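Local structure of dihydropteroate synthase (Anaplasma phagocytophilum, 6UCZ) at residues Gly34-Thr39 with Arg57-Leu62; Glu175-Glu180 with Trp218-Asn223; His238-Met243 with Arg274-Lys279; Leu261-Ala266 with Gly282-Ile287. The protein probably catalyses the condensation of 6-hydroxymethyl-7,8-dihydropterin pyrophosphate with p-aminobenzoate to give dihydropteroate in folate synthesis. All coordinates share one frame; numbering follows the deposited sequence. Where two conformers were deposited one is given.

Contact 1 (Gly34-Thr39 with Arg57-Leu62); sequences GILNVT and RHATDL
Strand residues 34-37 and helix residues 57-62 run antiparallel, with axes 9.1 Å apart and N-to-C directions at 177°, which places Leu36 beside Ala59 and Gly34 beside Leu62. This is the first strand-helix unit of the (beta/alpha)8 barrel expected of the pterin-binding family. Leu36 carries most of the packing. With CG anti to the backbone N (chi1 179°), its fork straddles the near side of the helix: CD1 meets the edge of the His58 imidazole, 3.5 Å from CD2 of that ring and near its plane, while Leu36 CD2 rests on Ala59 CB at 3.6 Å. Leu62 CG sits over the centre of one face of the His58 ring, and Leu62 CD1 reaches Ile35 O at 3.7 Å. The polar link is indirect. A water lying in the imidazole plane donates to Ile35 O at 2.7 Å and is hydrogen-bonded to His58 NE2 at 2.9 Å, bridging the strand carbonyl and the ring; together with Leu62 over its face and Leu36 CD1 at its edge, it probably limits the ring's rotation. The Ile35 side chain points away from the helix and lies about 4 Å from the bound pterin ligand. Ile100 of helix 97-106 packs against both Leu36 and Ala59, Ile70 of strand 69-73 touches Leu36 and Leu62, and backbone hydrogen bonds tie Leu36 to Asp71 and Gly73 and Ile35 to Val275.

Contact 2 (Glu175-Glu180 with Trp218-Asn223); sequences EQLLNE and WYIAKN
The backbone bond from Lys222 N to Trp218 O, 2.8 Å long, belongs to the helical turn from which Tyr219 and Ile220 reach Glu175 and Leu178. Tyr219 has CG anti to the backbone N (chi1 -179°), a setting that extends the phenol across the first turn of the partner segment. Its OH ends 3.4 Å from Glu175 CA, with Glu175 CB almost as near, and Tyr219 CZ lies 3.7 Å from Glu175 N; the hydroxyl thus meets the helix backbone and the root of a side chain whose carboxylate leads away. The two helices approach to 10.1 Å with a crossing angle of -67°. They follow neighbouring strands, 153-157 and 202-205, and form part of the outer layer of the (beta/alpha)8 barrel. Leu178 fills the middle of the crossing: CD1 packs on Ile220 CD1 at 3.7 Å, and CD2 touches Asn223 CB at 3.9 Å, where the second helix has just ended. Leu178 CD2 also approaches the Tyr219 ring obliquely. On the buried flank Leu177 CD2 meets the same Ile220 CD1 more loosely, at 4.3 Å, and Phe160 and Tyr170 close over Leu177. Ile181, one turn on from Leu177, gives Ile220 a further apolar neighbour, and Pro174 touches Tyr219.

Contact 3 (His238-Met243 with Arg274-Lys279); sequences HSRKSM and RVHDVK. With PMM (pterin-6-yl-methyl-monophosphate), chain C.
Ser239 swings OG away from its own backbone N (chi1 -176°) while His276 sets its ring anti to the carbonyl carbon (chi1 -60°), and the two torsions bring OG to the ring edge, 2.7 Å from ND1 in a hydrogen bond whose donor is not fixed. The segments lie where strands 235-236 and 272-275 of the (beta/alpha)8 barrel open into the ligand pocket, and a type II turn from His238 to Lys241 shapes the first of them. Arg240, at the turn position with positive phi, lays its guanidinium flat on His276, centres 4.2 Å apart and planes at 4°. Arg240 CD adds a CH-pi contact 3.6 Å from the ring centroid, and Asp255 holds Arg240 NE in a salt bridge. Fixed by OG at one edge and Arg240 over one face, the imidazole turns another part of its edge toward the phosphate, His276 CE1 lying 3.3 Å from PMM O1P. Arg274 serves both halves of the ligand: PMM N8 sits over the centre of its guanidinium face, and NH1 donates to PMM O3P at 3.3 Å. Salt bridges to Asp71 and Asp114 hold that group in place. Lys241, bent at chi2 and chi4 and also bonded to Gly237 O, donates from NZ to PMM N5 at 3.2 Å, with NZ only 2.8 Å from PMM O4.

Contact 4 (Leu261-Ala266 with Gly282-Ile287); sequences LSTFLA and GISIKI
Ser284, the first residue of helix segment 282-287 to touch Ser262 and Thr263, stands where the backbones come closest, its CA 4.5 Å from that of Thr263. Small side chains permit this: the helix axes approach to 8.0 Å, crossing at -44°. Ser284 CB lies 3.2 Å from Thr263 OG1. In the conformer described, Ser284 OG sits between its own backbone N and carbonyl carbon (chi1 84°), against Ser262 CB. No hydrogen bond crosses the contact; the hydroxyls bond within their own helices or to His238: Ser284 OG, in this conformer, with Thr281 O, Thr263 OG1 with Ala259 O, and Ser262 OG with both Thr258 O and His238 NE2. Ile285 leaves the backbone pointing away from the other helix, yet its CG1 still brushes Ala266 CB at 4.1 Å. One turn beyond Ser284, Ile287 closes the exposed margin, its side chain crossing that of Thr263, with Ile287 CG2 and Thr263 CG2 3.9 Å apart; the Thr263 methyl also lies 3.8 Å from Ser284 O. Helices 255-267 and 278-290 are the last two of the barrel's outer layer, joined through strand 272-275. Ser262 and Leu265 rest on Leu273 of that strand, and Ala266 packs against Val28 and Thr30, ahead of strand 31-37.

Overall arrangement
Contact 3 lies at the ligand and touches the other three. Contact 1 joins it across neighbouring strands 31-37 and 272-275, where Ile35 N probably bonds Val275 O (2.9 Å) and Ile35 CD1 packs on His276 CE1 and Arg274 NH1; their centres are 13 Å apart. Contact 4, centred 12 Å from contact 3, shares helix 278-290 with it, and the side chain of Ser262 is about 12 Å from the ligand. Contact 2 is centred 19 Å from contact 3, although the Ile220 side chain is about 10 Å from the ligand; Trp218 NE1 probably bonds Met243 O and its ring meets Leu261. Contacts 1 and 2 lie on opposite sides of the chain's centre, their centres 30 Å apart.

Contact 1 (Gly34-Thr39 with Arg57-Leu62)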
loop_
_atom_site.group_PDB
_atom_site.type_symbol
_atom_site.label_atom_id
_atom_site.label_comp_id
_atom_site.label_asym_id
_atom_site.label_seq_id
_atom_site.Cartn_x
_atom_site.Cartn_y
_atom_site.Cartn_z
ATOM N N GLY A 34 7.125 2.322 -4.746
ATOM C CA GLY A 34 6.711 3.225 -5.806
ATOM C C GLY A 34 5.400 2.778 -6.436
ATOM O O GLY A 34 5.231 1.605 -6.788
ATOM N N ILE A 35 4.488 3.728 -6.611
ATOM C CA ILE A 35 3.156 3.441 -7.130
ATOM C C ILE A 35 3.207 3.424 -8.652
ATOM O O ILE A 35 3.659 4.385 -9.287
ATOM C CB ILE A 35 2.138 4.476 -6.623
ATOM C CG1 ILE A 35 1.980 4.384 -5.107
ATOM C CG2 ILE A 35 0.785 4.320 -7.340
ATOM C CD1 ILE A 35 1.253 5.595 -4.501
ATOM N N LEU A 36 2.708 2.339 -9.238
ATOM C CA LEU A 36 2.632 2.168 -10.680
ATOM C C LEU A 36 1.179 1.823 -10.996
ATOM O O LEU A 36 0.747 0.676 -10.846
ATOM C CB LEU A 36 3.601 1.087 -11.159
ATOM C CG LEU A 36 3.572 0.819 -12.662
ATOM C CD1 LEU A 36 3.560 2.097 -13.455
ATOM C CD2 LEU A 36 4.764 -0.027 -13.047
ATOM N N ASN A 37 0.426 2.827 -11.412
ATOM C CA ASN A 37 -0.977 2.663 -11.740
ATOM C C ASN A 37 -1.085 2.371 -13.232
ATOM O O ASN A 37 -0.519 3.103 -14.052
ATOM C CB ASN A 37 -1.743 3.938 -11.362
ATOM C CG ASN A 37 -3.227 3.867 -11.694
ATOM O OD1 ASN A 37 -3.613 3.833 -12.862
ATOM N ND2 ASN A 37 -4.068 3.888 -10.663
ATOM N N VAL A 38 -1.758 1.274 -13.583
ATOM C CA VAL A 38 -1.949 0.937 -14.988
ATOM C C VAL A 38 -3.415 1.038 -15.396
ATOM O O VAL A 38 -3.793 0.521 -16.450
ATOM C CB VAL A 38 -1.370 -0.449 -15.331
ATOM C CG1 VAL A 38 0.140 -0.489 -15.073
ATOM C CG2 VAL A 38 -2.078 -1.548 -14.567
ATOM N N THR A 39 -4.247 1.694 -14.590
ATOM C CA THR A 39 -5.628 2.004 -14.969
ATOM C C THR A 39 -5.641 2.973 -16.154
ATOM O O THR A 39 -6.549 2.948 -16.989
ATOM C CB THR A 39 -6.445 2.605 -13.789
ATOM O OG1 THR A 39 -6.113 3.989 -13.616
ATOM C CG2 THR A 39 -6.157 1.859 -12.490
ATOM N N ARG A 57 8.002 2.279 -19.036
ATOM C CA ARG A 57 8.833 3.463 -18.868
ATOM C C ARG A 57 8.694 4.030 -17.466
ATOM O O ARG A 57 9.687 4.460 -16.863
ATOM C CB ARG A 57 8.469 4.513 -19.915
ATOM N N HIS A 58 7.473 4.059 -16.927
ATOM C CA HIS A 58 7.317 4.561 -15.564
ATOM C C HIS A 58 8.008 3.644 -14.561
ATOM O O HIS A 58 8.696 4.122 -13.652
ATOM C CB HIS A 58 5.836 4.735 -15.209
ATOM C CG HIS A 58 5.612 5.511 -13.944
ATOM N ND1 HIS A 58 6.253 6.701 -13.679
ATOM C CD2 HIS A 58 4.820 5.264 -12.872
ATOM C CE1 HIS A 58 5.866 7.155 -12.500
ATOM N NE2 HIS A 58 4.998 6.303 -11.989
ATOM N N ALA A 59 7.853 2.326 -14.716
ATOM C CA ALA A 59 8.538 1.401 -13.819
ATOM C C ALA A 59 10.049 1.591 -13.881
ATOM O O ALA A 59 10.735 1.525 -12.854
ATOM C CB ALA A 59 8.169 -0.041 -14.164
ATOM N N THR A 60 10.585 1.813 -15.084
ATOM C CA THR A 60 12.018 2.059 -15.229
ATOM C C THR A 60 12.434 3.320 -14.491
ATOM O O THR A 60 13.476 3.339 -13.822
ATOM C CB THR A 60 12.395 2.168 -16.710
ATOM O OG1 THR A 60 12.076 0.945 -17.379
ATOM C CG2 THR A 60 13.883 2.476 -16.874
ATOM N N ASP A 61 11.640 4.389 -14.605
ATOM C CA ASP A 61 11.979 5.632 -13.915
ATOM C C ASP A 61 11.920 5.454 -12.405
ATOM O O ASP A 61 12.755 6.003 -11.675
ATOM C CB ASP A 61 11.046 6.761 -14.352
ATOM C CG ASP A 61 11.292 7.203 -15.775
ATOM O OD1 ASP A 61 12.409 6.979 -16.291
ATOM O OD2 ASP A 61 10.368 7.787 -16.378
ATOM N N LEU A 62 10.948 4.679 -11.918
ATOM C CA LEU A 62 10.844 4.433 -10.481
ATOM C C LEU A 62 12.059 3.673 -9.971
ATOM O O LEU A 62 12.584 3.970 -8.893
ATOM C CB LEU A 62 9.566 3.657 -10.171
ATOM C CG LEU A 62 8.215 4.327 -10.447
ATOM C CD1 LEU A 62 7.090 3.314 -10.262
ATOM C CD2 LEU A 62 8.001 5.523 -9.548
HETATM O O HOH W 1 4.435 6.942 -9.257
#

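Contact 2 (Glu175-Glu180 with Trp218-Asn223)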
loop_
_atom_site.group_PDB
_atom_site.type_symbol
_atom_site.label_atom_id
_atom_site.label_comp_id
_atom_site.label_asym_id
_atom_site.label_seq_id
_atom_site.Cartn_x
_atom_site.Cartn_y
_atom_site.Cartn_z
ATOM N N GLU A 175 -9.266 8.006 19.107
ATOM C CA GLU A 175 -8.639 6.846 19.733
ATOM C C GLU A 175 -9.445 5.572 19.467
ATOM O O GLU A 175 -8.871 4.505 19.213
ATOM C CB GLU A 175 -8.484 7.075 21.236
ATOM C CG GLU A 175 -7.759 5.946 21.962
ATOM C CD GLU A 175 -7.726 6.141 23.468
ATOM O OE1 GLU A 175 -8.454 7.020 23.975
ATOM O OE2 GLU A 175 -6.971 5.413 24.147
ATOM N N GLN A 176 -10.777 5.660 19.528
ATOM C CA GLN A 176 -11.590 4.479 19.270
ATOM C C GLN A 176 -11.441 4.006 17.828
ATOM O O GLN A 176 -11.451 2.795 17.575
ATOM C CB GLN A 176 -13.061 4.763 19.598
ATOM C CG GLN A 176 -13.997 3.584 19.310
ATOM C CD GLN A 176 -15.460 3.991 19.293
ATOM O OE1 GLN A 176 -15.838 5.019 19.858
ATOM N NE2 GLN A 176 -16.294 3.186 18.636
ATOM N N LEU A 177 -11.269 4.931 16.875
ATOM C CA LEU A 177 -10.994 4.523 15.498
ATOM C C LEU A 177 -9.711 3.700 15.402
ATOM O O LEU A 177 -9.667 2.680 14.700
ATOM C CB LEU A 177 -10.905 5.741 14.579
ATOM C CG LEU A 177 -10.356 5.425 13.178
ATOM C CD1 LEU A 177 -11.312 4.534 12.369
ATOM C CD2 LEU A 177 -10.088 6.700 12.410
ATOM N N LEU A 178 -8.650 4.137 16.084
ATOM C CA LEU A 178 -7.390 3.403 16.024
ATOM C C LEU A 178 -7.538 2.020 16.645
ATOM O O LEU A 178 -6.993 1.040 16.126
ATOM C CB LEU A 178 -6.290 4.191 16.732
ATOM C CG LEU A 178 -4.856 3.653 16.635
ATOM C CD1 LEU A 178 -4.522 3.220 15.225
ATOM C CD2 LEU A 178 -3.886 4.727 17.085
ATOM N N ASN A 179 -8.272 1.929 17.757
ATOM C CA ASN A 179 -8.542 0.635 18.373
ATOM C C ASN A 179 -9.326 -0.272 17.436
ATOM O O ASN A 179 -9.086 -1.481 17.394
ATOM C CB ASN A 179 -9.295 0.814 19.686
ATOM C CG ASN A 179 -8.431 1.410 20.774
ATOM O OD1 ASN A 179 -7.205 1.358 20.705
ATOM N ND2 ASN A 179 -9.069 1.990 21.783
ATOM N N GLU A 180 -10.292 0.289 16.701
ATOM C CA GLU A 180 -11.073 -0.514 15.761
ATOM C C GLU A 180 -10.217 -1.006 14.605
ATOM O O GLU A 180 -10.349 -2.161 14.172
ATOM C CB GLU A 180 -12.261 0.287 15.229
ATOM C CG GLU A 180 -13.396 0.507 16.226
ATOM C CD GLU A 180 -14.563 1.249 15.597
ATOM O OE1 GLU A 180 -14.573 1.387 14.348
ATOM O OE2 GLU A 180 -15.467 1.689 16.345
ATOM N N TRP A 218 -4.796 12.078 9.766
ATOM C CA TRP A 218 -3.642 12.666 10.446
ATOM C C TRP A 218 -3.453 12.061 11.830
ATOM O O TRP A 218 -2.318 11.805 12.252
ATOM C CB TRP A 218 -3.786 14.200 10.539
ATOM C CG TRP A 218 -3.459 14.853 9.245
ATOM C CD1 TRP A 218 -4.335 15.326 8.304
ATOM C CD2 TRP A 218 -2.151 15.067 8.723
ATOM N NE1 TRP A 218 -3.643 15.813 7.222
ATOM C CE2 TRP A 218 -2.299 15.666 7.454
ATOM C CE3 TRP A 218 -0.858 14.797 9.199
ATOM C CZ2 TRP A 218 -1.207 16.011 6.661
ATOM C CZ3 TRP A 218 0.228 15.139 8.406
ATOM C CH2 TRP A 218 0.048 15.740 7.156
ATOM N N TYR A 219 -4.555 11.848 12.559
ATOM C CA TYR A 219 -4.463 11.236 13.883
ATOM C C TYR A 219 -3.775 9.878 13.816
ATOM O O TYR A 219 -2.931 9.557 14.660
ATOM C CB TYR A 219 -5.860 11.106 14.503
ATOM C CG TYR A 219 -5.864 10.498 15.893
ATOM C CD1 TYR A 219 -5.917 9.117 16.076
ATOM C CD2 TYR A 219 -5.797 11.306 17.020
ATOM C CE1 TYR A 219 -5.915 8.560 17.359
ATOM C CE2 TYR A 219 -5.800 10.764 18.300
ATOM C CZ TYR A 219 -5.857 9.392 18.462
ATOM O OH TYR A 219 -5.857 8.863 19.735
ATOM N N ILE A 220 -4.136 9.062 12.824
ATOM C CA ILE A 220 -3.537 7.737 12.682
ATOM C C ILE A 220 -2.047 7.856 12.370
ATOM O O ILE A 220 -1.207 7.181 12.979
ATOM C CB ILE A 220 -4.262 6.942 11.580
ATOM C CG1 ILE A 220 -5.739 6.701 11.941
ATOM C CG2 ILE A 220 -3.511 5.635 11.294
ATOM C CD1 ILE A 220 -5.930 5.991 13.250
ATOM N N ALA A 221 -1.704 8.687 11.386
ATOM C CA ALA A 221 -0.298 8.908 11.053
ATOM C C ALA A 221 0.488 9.349 12.286
ATOM O O ALA A 221 1.552 8.795 12.590
ATOM C CB ALA A 221 -0.182 9.947 9.933
ATOM N N LYS A 222 -0.049 10.322 13.038
ATOM C CA LYS A 222 0.664 10.809 14.217
ATOM C C LYS A 222 0.890 9.695 15.224
ATOM O O LYS A 222 1.917 9.673 15.914
ATOM C CB LYS A 222 -0.107 11.964 14.868
ATOM C CG LYS A 222 0.198 12.168 16.345
ATOM C CD LYS A 222 -0.541 13.359 16.943
ATOM C CE LYS A 222 -2.053 13.167 16.923
ATOM N NZ LYS A 222 -2.770 14.254 17.666
ATOM N N ASN A 223 -0.049 8.754 15.317
ATOM C CA ASN A 223 0.014 7.697 16.316
ATOM C C ASN A 223 0.382 6.348 15.701
ATOM O O ASN A 223 0.024 5.299 16.239
ATOM C CB ASN A 223 -1.312 7.604 17.074
ATOM C CG ASN A 223 -1.517 8.765 18.035
ATOM O OD1 ASN A 223 -2.332 9.663 17.806
ATOM N ND2 ASN A 223 -0.768 8.749 19.118
#

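Contact 3 (His238-Met243 with Arg274-Lys279)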
loop_
_atom_site.group_PDB
_atom_site.type_symbol
_atom_site.label_atom_id
_atom_site.label_comp_id
_atom_site.label_asym_id
_atom_site.label_seq_id
_atom_site.Cartn_x
_atom_site.Cartn_y
_atom_site.Cartn_z
ATOM N N HIS A 238 0.186 7.440 2.342
ATOM C CA HIS A 238 -0.272 8.809 2.542
ATOM C C HIS A 238 -0.163 9.661 1.286
ATOM O O HIS A 238 -0.688 10.776 1.269
ATOM C CB HIS A 238 0.548 9.468 3.663
ATOM C CG HIS A 238 2.023 9.517 3.375
ATOM N ND1 HIS A 238 2.771 8.384 3.123
ATOM C CD2 HIS A 238 2.885 10.560 3.297
ATOM C CE1 HIS A 238 4.028 8.727 2.897
ATOM N NE2 HIS A 238 4.125 10.043 3.003
ATOM N N SER A 239 0.502 9.155 0.247
ATOM C CA SER A 239 0.969 9.994 -0.850
ATOM C C SER A 239 -0.179 10.639 -1.614
ATOM O O SER A 239 -1.028 9.945 -2.169
ATOM C CB SER A 239 1.841 9.160 -1.787
ATOM O OG SER A 239 2.373 9.970 -2.806
ATOM N N ARG A 240 -0.192 11.979 -1.653
ATOM C CA ARG A 240 -1.163 12.780 -2.391
ATOM C C ARG A 240 -2.599 12.589 -1.896
ATOM O O ARG A 240 -3.533 13.045 -2.556
ATOM C CB ARG A 240 -1.114 12.493 -3.901
ATOM C CG ARG A 240 0.257 12.697 -4.567
ATOM C CD ARG A 240 0.167 12.399 -6.054
ATOM N NE ARG A 240 1.452 12.595 -6.712
ATOM C CZ ARG A 240 1.690 12.312 -7.984
ATOM N NH1 ARG A 240 0.731 11.810 -8.747
ATOM N NH2 ARG A 240 2.893 12.528 -8.493
ATOM N N LYS A 241 -2.795 11.986 -0.727
ATOM C CA LYS A 241 -4.143 11.650 -0.263
ATOM C C LYS A 241 -4.911 12.905 0.155
ATOM O O LYS A 241 -4.335 13.952 0.472
ATOM C CB LYS A 241 -4.061 10.660 0.899
ATOM C CG LYS A 241 -3.560 9.244 0.481
ATOM C CD LYS A 241 -4.732 8.291 0.409
ATOM C CE LYS A 241 -4.445 6.941 -0.271
ATOM N NZ LYS A 241 -3.946 5.962 0.688
ATOM N N SER A 242 -6.241 12.792 0.142
ATOM C CA SER A 242 -7.078 13.944 0.440
ATOM C C SER A 242 -6.867 14.465 1.856
ATOM O O SER A 242 -7.271 15.598 2.146
ATOM C CB SER A 242 -8.552 13.590 0.218
ATOM O OG SER A 242 -8.951 12.605 1.134
ATOM N N MET A 243 -6.232 13.682 2.742
ATOM C CA MET A 243 -5.875 14.209 4.058
ATOM C C MET A 243 -5.089 15.521 3.946
ATOM O O MET A 243 -5.170 16.376 4.837
ATOM C CB MET A 243 -5.089 13.167 4.856
ATOM C CG MET A 243 -3.700 12.806 4.265
ATOM S SD MET A 243 -2.860 11.417 5.072
ATOM C CE MET A 243 -2.537 12.130 6.685
ATOM N N ARG A 274 4.220 3.926 0.674
ATOM C CA ARG A 274 3.660 3.769 -0.663
ATOM C C ARG A 274 3.445 5.162 -1.244
ATOM O O ARG A 274 2.581 5.913 -0.767
ATOM C CB ARG A 274 2.362 2.959 -0.584
ATOM C CG ARG A 274 1.750 2.596 -1.915
ATOM C CD ARG A 274 0.413 1.811 -1.745
ATOM N NE ARG A 274 -0.155 1.532 -3.060
ATOM C CZ ARG A 274 -0.922 2.379 -3.743
ATOM N NH1 ARG A 274 -1.243 3.561 -3.223
ATOM N NH2 ARG A 274 -1.368 2.048 -4.946
ATOM N N VAL A 275 4.248 5.522 -2.246
ATOM C CA VAL A 275 4.400 6.915 -2.647
ATOM C C VAL A 275 4.422 7.026 -4.161
ATOM O O VAL A 275 4.795 6.085 -4.873
ATOM C CB VAL A 275 5.695 7.542 -2.059
ATOM C CG1 VAL A 275 5.611 7.612 -0.547
ATOM C CG2 VAL A 275 6.940 6.743 -2.530
ATOM N N HIS A 276 4.030 8.206 -4.652
ATOM C CA HIS A 276 4.155 8.509 -6.076
ATOM C C HIS A 276 5.561 8.998 -6.422
ATOM O O HIS A 276 6.158 8.544 -7.404
ATOM C CB HIS A 276 3.107 9.550 -6.486
ATOM C CG HIS A 276 1.691 9.103 -6.252
ATOM N ND1 HIS A 276 1.053 9.244 -5.038
ATOM C CD2 HIS A 276 0.804 8.494 -7.074
ATOM C CE1 HIS A 276 -0.172 8.757 -5.125
ATOM N NE2 HIS A 276 -0.347 8.288 -6.350
ATOM N N ASP A 277 6.105 9.928 -5.642
ATOM C CA ASP A 277 7.407 10.526 -5.944
ATOM C C ASP A 277 8.486 9.800 -5.151
ATOM O O ASP A 277 8.690 10.065 -3.960
ATOM C CB ASP A 277 7.427 12.019 -5.651
ATOM C CG ASP A 277 8.673 12.677 -6.181
ATOM O OD1 ASP A 277 9.751 12.055 -6.113
ATOM O OD2 ASP A 277 8.578 13.807 -6.697
ATOM N N VAL A 278 9.207 8.918 -5.843
ATOM C CA VAL A 278 10.216 8.081 -5.204
ATOM C C VAL A 278 11.475 8.886 -4.872
ATOM O O VAL A 278 12.113 8.659 -3.836
ATOM C CB VAL A 278 10.518 6.882 -6.123
ATOM C CG1 VAL A 278 11.884 6.307 -5.843
ATOM C CG2 VAL A 278 9.392 5.823 -5.987
ATOM N N LYS A 279 11.838 9.847 -5.727
ATOM C CA LYS A 279 13.007 10.693 -5.466
ATOM C C LYS A 279 12.849 11.486 -4.169
ATOM O O LYS A 279 13.728 11.461 -3.300
ATOM C CB LYS A 279 13.243 11.640 -6.646
ATOM C CG LYS A 279 14.574 12.413 -6.592
ATOM C CD LYS A 279 14.636 13.508 -7.653
ATOM C CE LYS A 279 15.843 14.432 -7.435
ATOM N NZ LYS A 279 15.863 15.607 -8.362
HETATM N N5 PMM C . -4.019 3.458 -1.282
HETATM C C6 PMM C . -4.477 3.280 -2.526
HETATM C C7 PMM C . -4.304 2.077 -3.184
HETATM N N8 PMM C . -3.696 1.010 -2.653
HETATM N N1 PMM C . -2.596 0.103 -0.872
HETATM C C2 PMM C . -2.128 0.210 0.366
HETATM N N2 PMM C . -1.525 -0.835 0.942
HETATM N N3 PMM C . -2.244 1.352 1.112
HETATM C C4 PMM C . -2.858 2.511 0.695
HETATM O O4 PMM C . -2.945 3.489 1.436
HETATM C C4A PMM C . -3.395 2.434 -0.680
HETATM C C8A PMM C . -3.240 1.198 -1.409
HETATM C C9 PMM C . -5.233 4.441 -3.123
HETATM O O10 PMM C . -4.307 5.506 -3.422
HETATM P PA PMM C . -3.898 5.899 -4.937
HETATM O O1P PMM C . -3.092 7.200 -4.785
HETATM O O2P PMM C . -5.178 6.254 -5.681
HETATM O O3P PMM C . -3.130 4.787 -5.570
HETATM O O HOH W 2 4.488 11.516 -3.695
#

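Contact 4 (Leu261-Ala266 with Gly282-Ile287)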
loop_
_atom_site.group_PDB
_atom_site.type_symbol
_atom_site.label_atom_id
_atom_site.label_comp_id
_atom_site.label_asym_id
_atom_site.label_seq_id
_atom_site.Cartn_x
_atom_site.Cartn_y
_atom_site.Cartn_z
ATOM N N LEU A 261 5.667 14.626 5.464
ATOM C CA LEU A 261 5.149 13.569 6.325
ATOM C C LEU A 261 5.979 12.295 6.200
ATOM O O LEU A 261 6.204 11.596 7.196
ATOM C CB LEU A 261 3.672 13.311 5.998
ATOM C CG LEU A 261 2.996 12.154 6.729
ATOM C CD1 LEU A 261 3.112 12.296 8.258
ATOM C CD2 LEU A 261 1.553 12.078 6.290
ATOM N N SER A 262 6.457 11.984 4.986
ATOM C CA SER A 262 7.320 10.818 4.808
ATOM C C SER A 262 8.495 10.840 5.783
ATOM O O SER A 262 8.855 9.803 6.355
ATOM C CB SER A 262 7.837 10.757 3.372
ATOM O OG SER A 262 6.794 10.474 2.469
ATOM N N THR A 263 9.106 12.014 5.985
ATOM C CA THR A 263 10.223 12.114 6.923
ATOM C C THR A 263 9.798 11.695 8.322
ATOM O O THR A 263 10.490 10.912 8.983
ATOM C CB THR A 263 10.776 13.540 6.958
ATOM O OG1 THR A 263 11.173 13.944 5.644
ATOM C CG2 THR A 263 11.989 13.602 7.882
ATOM N N PHE A 264 8.644 12.194 8.779
ATOM C CA PHE A 264 8.138 11.835 10.102
ATOM C C PHE A 264 7.868 10.335 10.198
ATOM O O PHE A 264 8.232 9.681 11.183
ATOM C CB PHE A 264 6.854 12.609 10.393
ATOM C CG PHE A 264 6.096 12.095 11.582
ATOM C CD1 PHE A 264 6.397 12.571 12.858
ATOM C CD2 PHE A 264 5.088 11.151 11.438
ATOM C CE1 PHE A 264 5.709 12.105 13.973
ATOM C CE2 PHE A 264 4.389 10.680 12.551
ATOM C CZ PHE A 264 4.701 11.154 13.813
ATOM N N LEU A 265 7.186 9.785 9.198
ATOM C CA LEU A 265 6.868 8.359 9.215
ATOM C C LEU A 265 8.139 7.512 9.222
ATOM O O LEU A 265 8.229 6.518 9.950
ATOM C CB LEU A 265 5.998 8.012 8.011
ATOM C CG LEU A 265 4.608 8.639 7.980
ATOM C CD1 LEU A 265 3.954 8.299 6.652
ATOM C CD2 LEU A 265 3.769 8.136 9.151
ATOM N N ALA A 266 9.145 7.908 8.441
ATOM C CA ALA A 266 10.416 7.185 8.472
ATOM C C ALA A 266 11.050 7.245 9.860
ATOM O O ALA A 266 11.592 6.244 10.346
ATOM C CB ALA A 266 11.371 7.747 7.410
ATOM N N GLY A 282 13.063 9.207 -1.141
ATOM C CA GLY A 282 14.436 8.877 -0.796
ATOM C C GLY A 282 15.086 9.975 0.023
ATOM O O GLY A 282 15.745 9.705 1.031
ATOM N N ILE A 283 14.855 11.232 -0.363
ATOM C CA ILE A 283 15.378 12.362 0.405
ATOM C C ILE A 283 14.789 12.376 1.809
ATOM O O ILE A 283 15.510 12.597 2.792
ATOM C CB ILE A 283 15.111 13.678 -0.347
ATOM C CG1 ILE A 283 15.898 13.662 -1.662
ATOM C CG2 ILE A 283 15.489 14.920 0.530
ATOM C CD1 ILE A 283 15.564 14.796 -2.609
ATOM N N SER A 284 13.481 12.097 1.933
ATOM C CA SER A 284 12.864 12.105 3.255
ATOM C C SER A 284 13.481 11.042 4.160
ATOM O O SER A 284 13.660 11.278 5.360
ATOM C CB SER A 284 11.345 11.915 3.148
ATOM O OG SER A 284 10.992 10.550 3.066
ATOM N N ILE A 285 13.830 9.880 3.606
ATOM C CA ILE A 285 14.368 8.809 4.437
ATOM C C ILE A 285 15.800 9.113 4.834
ATOM O O ILE A 285 16.213 8.844 5.967
ATOM C CB ILE A 285 14.245 7.453 3.713
ATOM C CG1 ILE A 285 12.770 7.036 3.598
ATOM C CG2 ILE A 285 15.038 6.385 4.433
ATOM C CD1 ILE A 285 12.549 5.910 2.569
ATOM N N LYS A 286 16.583 9.674 3.912
ATOM C CA LYS A 286 17.944 10.079 4.242
ATOM C C LYS A 286 17.960 11.128 5.346
ATOM O O LYS A 286 18.842 11.112 6.213
ATOM C CB LYS A 286 18.652 10.594 2.990
ATOM C CG LYS A 286 19.083 9.460 2.031
ATOM C CD LYS A 286 19.416 9.974 0.638
ATOM C CE LYS A 286 19.556 8.821 -0.353
ATOM N NZ LYS A 286 20.477 7.778 0.168
ATOM N N ILE A 287 17.003 12.059 5.323
ATOM C CA ILE A 287 16.930 13.063 6.381
ATOM C C ILE A 287 16.577 12.402 7.703
ATOM O O ILE A 287 17.193 12.689 8.735
ATOM C CB ILE A 287 15.938 14.177 5.991
ATOM C CG1 ILE A 287 16.564 15.076 4.917
ATOM C CG2 ILE A 287 15.521 15.021 7.211
ATOM C CD1 ILE A 287 15.629 16.188 4.461
#